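Local coordinates for chitin binding protein (Streptomyces lividans, PDB 5FTZ), which is a copper-dependent lytic polysaccharide monooxygenase of family AA10 that probably binds chitin and cleaves its chains oxidatively, at residues Y99-G104 with G147-L152; P7-K12 with F164-D169. All blocks are in the same frame, centred on the assembly; numbering follows the deposited sequence.

Contact 1 of 2, residues Y99-G104 with G147-L152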
loop_
_atom_site.group_PDB
_atom_site.type_symbol
_atom_site.label_atom_id
_atom_site.label_comp_id
_atom_site.label_asym_id
_atom_site.label_seq_id
_atom_site.Cartn_x
_atom_site.Cartn_y
_atom_site.Cartn_z
ATOM N N TYR A 99 -17.640 9.171 14.521
ATOM C CA TYR A 99 -18.199 10.521 14.618
ATOM C C TYR A 99 -19.500 10.424 15.378
ATOM O O TYR A 99 -20.161 9.390 15.334
ATOM C CB TYR A 99 -18.518 11.129 13.249
ATOM C CG TYR A 99 -17.363 11.185 12.259
ATOM C CD1 TYR A 99 -16.989 10.095 11.531
ATOM C CD2 TYR A 99 -16.634 12.332 12.100
ATOM C CE1 TYR A 99 -15.955 10.173 10.623
ATOM C CE2 TYR A 99 -15.583 12.406 11.156
ATOM C CZ TYR A 99 -15.270 11.333 10.452
ATOM O OH TYR A 99 -14.240 11.280 9.511
ATOM N N VAL A 100 -19.908 11.477 16.084
ATOM C CA VAL A 100 -21.175 11.529 16.735
ATOM C C VAL A 100 -21.970 12.785 16.270
ATOM O O VAL A 100 -21.351 13.803 15.899
ATOM C CB VAL A 100 -21.039 11.496 18.255
ATOM C CG1 VAL A 100 -20.385 12.755 18.761
ATOM C CG2 VAL A 100 -22.351 11.202 18.950
ATOM N N THR A 101 -23.259 12.742 16.351
ATOM C CA THR A 101 -24.106 13.893 16.138
ATOM C C THR A 101 -23.923 14.929 17.246
ATOM O O THR A 101 -23.421 14.655 18.329
ATOM C CB THR A 101 -25.557 13.444 15.997
ATOM O OG1 THR A 101 -25.867 12.496 17.033
ATOM C CG2 THR A 101 -25.794 12.834 14.610
ATOM N N LYS A 102 -24.323 16.166 16.904
ATOM C CA LYS A 102 -24.249 17.301 17.832
ATOM C C LYS A 102 -25.548 17.487 18.561
ATOM O O LYS A 102 -26.607 17.112 18.081
ATOM C CB LYS A 102 -24.043 18.609 17.035
ATOM C CG LYS A 102 -22.706 18.659 16.365
ATOM C CD LYS A 102 -22.495 19.947 15.576
ATOM C CE LYS A 102 -23.377 20.005 14.387
ATOM N NZ LYS A 102 -22.733 20.780 13.277
ATOM N N PRO A 103 -25.506 18.076 19.764
ATOM C CA PRO A 103 -26.791 18.483 20.364
ATOM C C PRO A 103 -27.653 19.306 19.440
ATOM O O PRO A 103 -27.158 20.179 18.767
ATOM C CB PRO A 103 -26.358 19.282 21.611
ATOM C CG PRO A 103 -25.022 18.761 21.918
ATOM C CD PRO A 103 -24.392 18.584 20.542
ATOM N N GLY A 104 -28.920 18.981 19.365
ATOM C CA GLY A 104 -29.839 19.744 18.526
ATOM C C GLY A 104 -29.834 19.336 17.074
ATOM O O GLY A 104 -30.459 20.000 16.236
ATOM N N GLY A 147 -30.085 11.765 25.052
ATOM C CA GLY A 147 -31.135 11.381 24.103
ATOM C C GLY A 147 -30.580 10.708 22.877
ATOM O O GLY A 147 -29.466 10.223 22.888
ATOM N N HIS A 148 -31.401 10.648 21.845
ATOM C CA HIS A 148 -31.061 9.971 20.578
ATOM C C HIS A 148 -29.930 10.700 19.874
ATOM O O HIS A 148 -30.043 11.875 19.610
ATOM C CB HIS A 148 -32.311 9.899 19.712
ATOM C CG HIS A 148 -32.104 9.235 18.381
ATOM N ND1 HIS A 148 -32.824 9.608 17.264
ATOM C CD2 HIS A 148 -31.300 8.206 18.013
ATOM C CE1 HIS A 148 -32.409 8.883 16.229
ATOM N NE2 HIS A 148 -31.540 7.970 16.676
ATOM N N HIS A 149 -28.928 9.919 19.451
ATOM C CA HIS A 149 -27.778 10.404 18.711
ATOM C C HIS A 149 -27.428 9.296 17.708
ATOM O O HIS A 149 -27.924 8.145 17.851
ATOM C CB HIS A 149 -26.579 10.742 19.608
ATOM C CG HIS A 149 -26.737 12.094 20.226
ATOM N ND1 HIS A 149 -26.453 13.260 19.555
ATOM C CD2 HIS A 149 -27.209 12.463 21.433
ATOM C CE1 HIS A 149 -26.745 14.294 20.325
ATOM N NE2 HIS A 149 -27.213 13.832 21.468
ATOM N N VAL A 150 -26.643 9.642 16.721
ATOM C CA VAL A 150 -26.096 8.683 15.769
ATOM C C VAL A 150 -24.589 8.676 15.873
ATOM O O VAL A 150 -23.958 9.751 15.931
ATOM C CB VAL A 150 -26.556 8.995 14.346
ATOM C CG1 VAL A 150 -25.774 8.143 13.322
ATOM C CG2 VAL A 150 -28.082 8.780 14.227
ATOM N N ILE A 151 -23.998 7.505 15.940
ATOM C CA ILE A 151 -22.577 7.304 15.757
ATOM C C ILE A 151 -22.353 6.810 14.365
ATOM O O ILE A 151 -22.975 5.795 13.950
ATOM C CB ILE A 151 -21.976 6.370 16.847
ATOM C CG1 ILE A 151 -22.022 7.041 18.232
ATOM C CG2 ILE A 151 -20.567 5.944 16.402
ATOM C CD1 ILE A 151 -21.671 6.200 19.439
ATOM N N LEU A 152 -21.518 7.484 13.625
ATOM C CA LEU A 152 -21.079 7.109 12.259
ATOM C C LEU A 152 -19.702 6.538 12.335
ATOM O O LEU A 152 -18.767 7.222 12.794
ATOM C CB LEU A 152 -21.133 8.315 11.320
ATOM C CG LEU A 152 -20.567 8.067 9.923
ATOM C CD1 LEU A 152 -21.430 7.140 9.132
ATOM C CD2 LEU A 152 -20.360 9.383 9.189
#
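Tyr99 and Leu152 form an antiparallel hydrogen-bonded pair, Tyr99 N giving to Leu152 O at 2.8 Å in the carbonyl plane, with the return bond from Leu152 N to Tyr99 O. Their side chains lie side by side on one face of the sheet, Tyr99 CD1 4.2 Å from Leu152 CD2, and the tyrosine ring turns its edge to Leu152 O. Val100 and Ile151, the following non-hydrogen-bonded pair, put their side chains on the other face. Past them the pairing passes from backbone to side chain. Thr101 N still bonds Val150 O, but it is Thr101 OG1, held between its own N and carbonyl carbon (chi1 46°), that receives Val150 N at 3.0 Å. The same hydroxyl meets His149 ND1 at 2.7 Å and lies at the imidazole edge; two bonds thus grip one oxygen of a buried threonine, and the one to ND1 helps set the rotation of the His149 ring. Beyond this close-packed part the contact thins out: Lys102 and Pro103 direct their side chains away from 147-152, Lys102 O merely standing 3.6 Å from His149 CE1 at the ring edge, and Pro103 is exposed. Trp105 packs against the His149 ring, Phe38 meets Tyr99 edge-to-face, and strand 148-157 is flanked by strand 93-100 and, through backbone bonds such as Ile151 to Ser168, by strand 162-171.

Contact 2 of 2, residues P7-K12 with F164-D169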
loop_
_atom_site.group_PDB
_atom_site.type_symbol
_atom_site.label_atom_id
_atom_site.label_comp_id
_atom_site.label_asym_id
_atom_site.label_seq_id
_atom_site.Cartn_x
_atom_site.Cartn_y
_atom_site.Cartn_z
ATOM N N PRO A 7 -21.469 -0.198 18.448
ATOM C CA PRO A 7 -22.911 -0.272 18.651
ATOM C C PRO A 7 -23.546 -0.744 17.327
ATOM O O PRO A 7 -23.056 -0.362 16.254
ATOM C CB PRO A 7 -23.274 1.201 18.939
ATOM C CG PRO A 7 -22.242 2.025 18.248
ATOM C CD PRO A 7 -21.001 1.173 18.176
ATOM N N VAL A 8 -24.565 -1.567 17.415
ATOM C CA VAL A 8 -25.109 -2.194 16.214
ATOM C C VAL A 8 -25.574 -1.159 15.205
ATOM O O VAL A 8 -26.318 -0.226 15.537
ATOM C CB VAL A 8 -26.163 -3.251 16.556
ATOM C CG1 VAL A 8 -27.379 -2.645 17.167
ATOM C CG2 VAL A 8 -26.481 -4.054 15.325
ATOM N N SER A 9 -25.174 -1.332 13.955
ATOM C CA SER A 9 -25.481 -0.399 12.878
ATOM C C SER A 9 -26.798 -0.702 12.222
ATOM O O SER A 9 -27.359 -1.782 12.340
ATOM C CB SER A 9 -24.371 -0.420 11.848
ATOM O OG SER A 9 -24.163 -1.751 11.345
ATOM N N ARG A 10 -27.340 0.287 11.509
ATOM C CA ARG A 10 -28.591 0.144 10.811
ATOM C C ARG A 10 -28.579 -1.020 9.855
ATOM O O ARG A 10 -29.600 -1.724 9.762
ATOM C CB ARG A 10 -29.019 1.463 10.154
ATOM C CG ARG A 10 -29.410 2.564 11.115
ATOM C CD ARG A 10 -29.784 3.825 10.367
ATOM N NE ARG A 10 -30.140 4.896 11.313
ATOM C CZ ARG A 10 -30.340 6.165 10.965
ATOM N NH1 ARG A 10 -30.245 6.536 9.707
ATOM N NH2 ARG A 10 -30.596 7.061 11.928
ATOM N N GLN A 11 -27.507 -1.201 9.099
ATOM C CA GLN A 11 -27.511 -2.322 8.178
ATOM C C GLN A 11 -27.625 -3.646 8.912
ATOM O O GLN A 11 -28.256 -4.589 8.387
ATOM C CB GLN A 11 -26.286 -2.278 7.253
ATOM C CG GLN A 11 -24.905 -2.126 7.885
ATOM C CD GLN A 11 -24.435 -0.716 7.889
ATOM O OE1 GLN A 11 -25.074 0.147 8.473
ATOM N NE2 GLN A 11 -23.319 -0.459 7.264
ATOM N N LYS A 12 -27.030 -3.745 10.087
ATOM C CA LYS A 12 -27.100 -5.000 10.825
ATOM C C LYS A 12 -28.447 -5.192 11.489
ATOM O O LYS A 12 -28.938 -6.343 11.518
ATOM C CB LYS A 12 -25.960 -5.061 11.832
ATOM C CG LYS A 12 -25.846 -6.373 12.618
ATOM C CD LYS A 12 -25.745 -7.596 11.719
ATOM C CE LYS A 12 -25.347 -8.804 12.555
ATOM N NZ LYS A 12 -25.130 -9.943 11.640
ATOM N N PHE A 164 -16.143 2.139 4.017
ATOM C CA PHE A 164 -17.427 1.559 4.452
ATOM C C PHE A 164 -17.990 2.422 5.519
ATOM O O PHE A 164 -17.263 2.888 6.386
ATOM C CB PHE A 164 -17.242 0.131 4.904
ATOM C CG PHE A 164 -16.894 -0.815 3.761
ATOM C CD1 PHE A 164 -15.604 -0.869 3.232
ATOM C CD2 PHE A 164 -17.895 -1.559 3.165
ATOM C CE1 PHE A 164 -15.321 -1.706 2.152
ATOM C CE2 PHE A 164 -17.598 -2.370 2.081
ATOM C CZ PHE A 164 -16.358 -2.390 1.567
ATOM N N TYR A 165 -19.286 2.658 5.407
ATOM C CA TYR A 165 -20.024 3.572 6.278
ATOM C C TYR A 165 -21.078 2.849 7.077
ATOM O O TYR A 165 -21.836 2.054 6.535
ATOM C CB TYR A 165 -20.704 4.645 5.422
ATOM C CG TYR A 165 -19.682 5.558 4.767
ATOM C CD1 TYR A 165 -19.074 5.218 3.564
ATOM C CD2 TYR A 165 -19.374 6.795 5.300
ATOM C CE1 TYR A 165 -18.109 6.047 2.964
ATOM C CE2 TYR A 165 -18.379 7.594 4.743
ATOM C CZ TYR A 165 -17.769 7.227 3.573
ATOM O OH TYR A 165 -16.794 8.086 3.060
ATOM N N ALA A 166 -21.133 3.104 8.390
ATOM C CA ALA A 166 -22.112 2.415 9.220
ATOM C C ALA A 166 -22.666 3.373 10.294
ATOM O O ALA A 166 -21.916 3.817 11.170
ATOM C CB ALA A 166 -21.504 1.202 9.903
ATOM N N CYS A 167 -23.931 3.703 10.148
ATOM C CA CYS A 167 -24.623 4.570 11.133
ATOM C C CYS A 167 -25.239 3.709 12.206
ATOM O O CYS A 167 -25.987 2.768 11.859
ATOM C CB CYS A 167 -25.747 5.341 10.453
ATOM S SG CYS A 167 -25.070 6.567 9.295
ATOM N N SER A 168 -25.055 4.053 13.483
ATOM C CA SER A 168 -25.655 3.362 14.581
ATOM C C SER A 168 -26.457 4.332 15.403
ATOM O O SER A 168 -25.916 5.331 15.908
ATOM C CB SER A 168 -24.615 2.714 15.431
ATOM O OG SER A 168 -23.804 1.788 14.728
ATOM N N ASP A 169 -27.701 3.980 15.693
ATOM C CA ASP A 169 -28.540 4.768 16.615
ATOM C C ASP A 169 -28.251 4.426 18.052
ATOM O O ASP A 169 -28.235 3.243 18.426
ATOM C CB ASP A 169 -30.006 4.545 16.324
ATOM C CG ASP A 169 -30.367 4.971 14.935
ATOM O OD1 ASP A 169 -30.575 6.197 14.724
ATOM O OD2 ASP A 169 -30.416 4.096 14.020
HETATM O O HOH W 1 -28.315 1.356 14.641
HETATM O O HOH W 2 -27.120 0.802 17.931
HETATM O O HOH W 3 -25.576 2.835 7.964
#
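The backbone of 7-12 passes over segment 164-169 of strand 162-171 at a steep angle, their end-to-end directions 117° apart, and comes closest where the CA atoms of Ser9 and Ser168 are 4.1 Å from each other. Arg10 N, in the first turn of helix 10-15, bonds Cys167 O at 2.8 Å. Ser168 OG gives its hydrogen to Pro7 O at 2.7 Å, arriving from above the carbonyl plane, while Ser168 CB packs on Pro7 CG. Arg10 holds Asp169 side-on: NE meets OD2 at 2.8 Å and NH2 meets OD1 at 2.9 Å, both N-H bonds almost straight at 176°. Its chain, extended from CG to NE, brings the guanidinium to the carboxylate with the two planes nearly coplanar. Asp169 OD1 also bonds His148 NE2, Arg10 NH1 reaches Leu59 O, and Trp70 adds a cation-pi contact to Arg10, so both members of this buried ion pair have further polar or aromatic partners. Gln11, bent at chi2, points its amide back at the strand: NE2 bonds Tyr165 O at 3.0 Å and packs on the Ala166 methyl, while OE1 reaches Cys167 N through a water. Two further waters join Val8 O to the Asp169 backbone, one to N and the other to O. Ser9 is the N-cap residue, its OG bonded to Thr4 O in strand 2-6. A disulfide of Cys167 with Cys49 ties strand 162-171 to a loop. The short helix after the N-terminal strand is thereby seated on the core of the immunoglobulin-like beta-sandwich of AA10 enzymes.

How the contacts relate
The two contacts have centres about 13 Å apart and meet in one mixed sheet, where strands 148-157 and 162-171, consecutive in the chain, run antiparallel as neighbours. Along the chain the order is 7-12, 99-104, 147-152, 164-169, so contact 2 joins regions near the two ends of the chain and encloses contact 1. Leu152 CD1 packs on Cys167 SG at 3.7 Å, so the contacts touch directly. From strand 93-100 in contact 1, the sheet continues through 148-157 to 162-171, which carries helix 10-15 in contact 2. Contact 2 thereby fastens the N-terminal region, whose His1 binds copper, to the sheet that contact 1 helps to build.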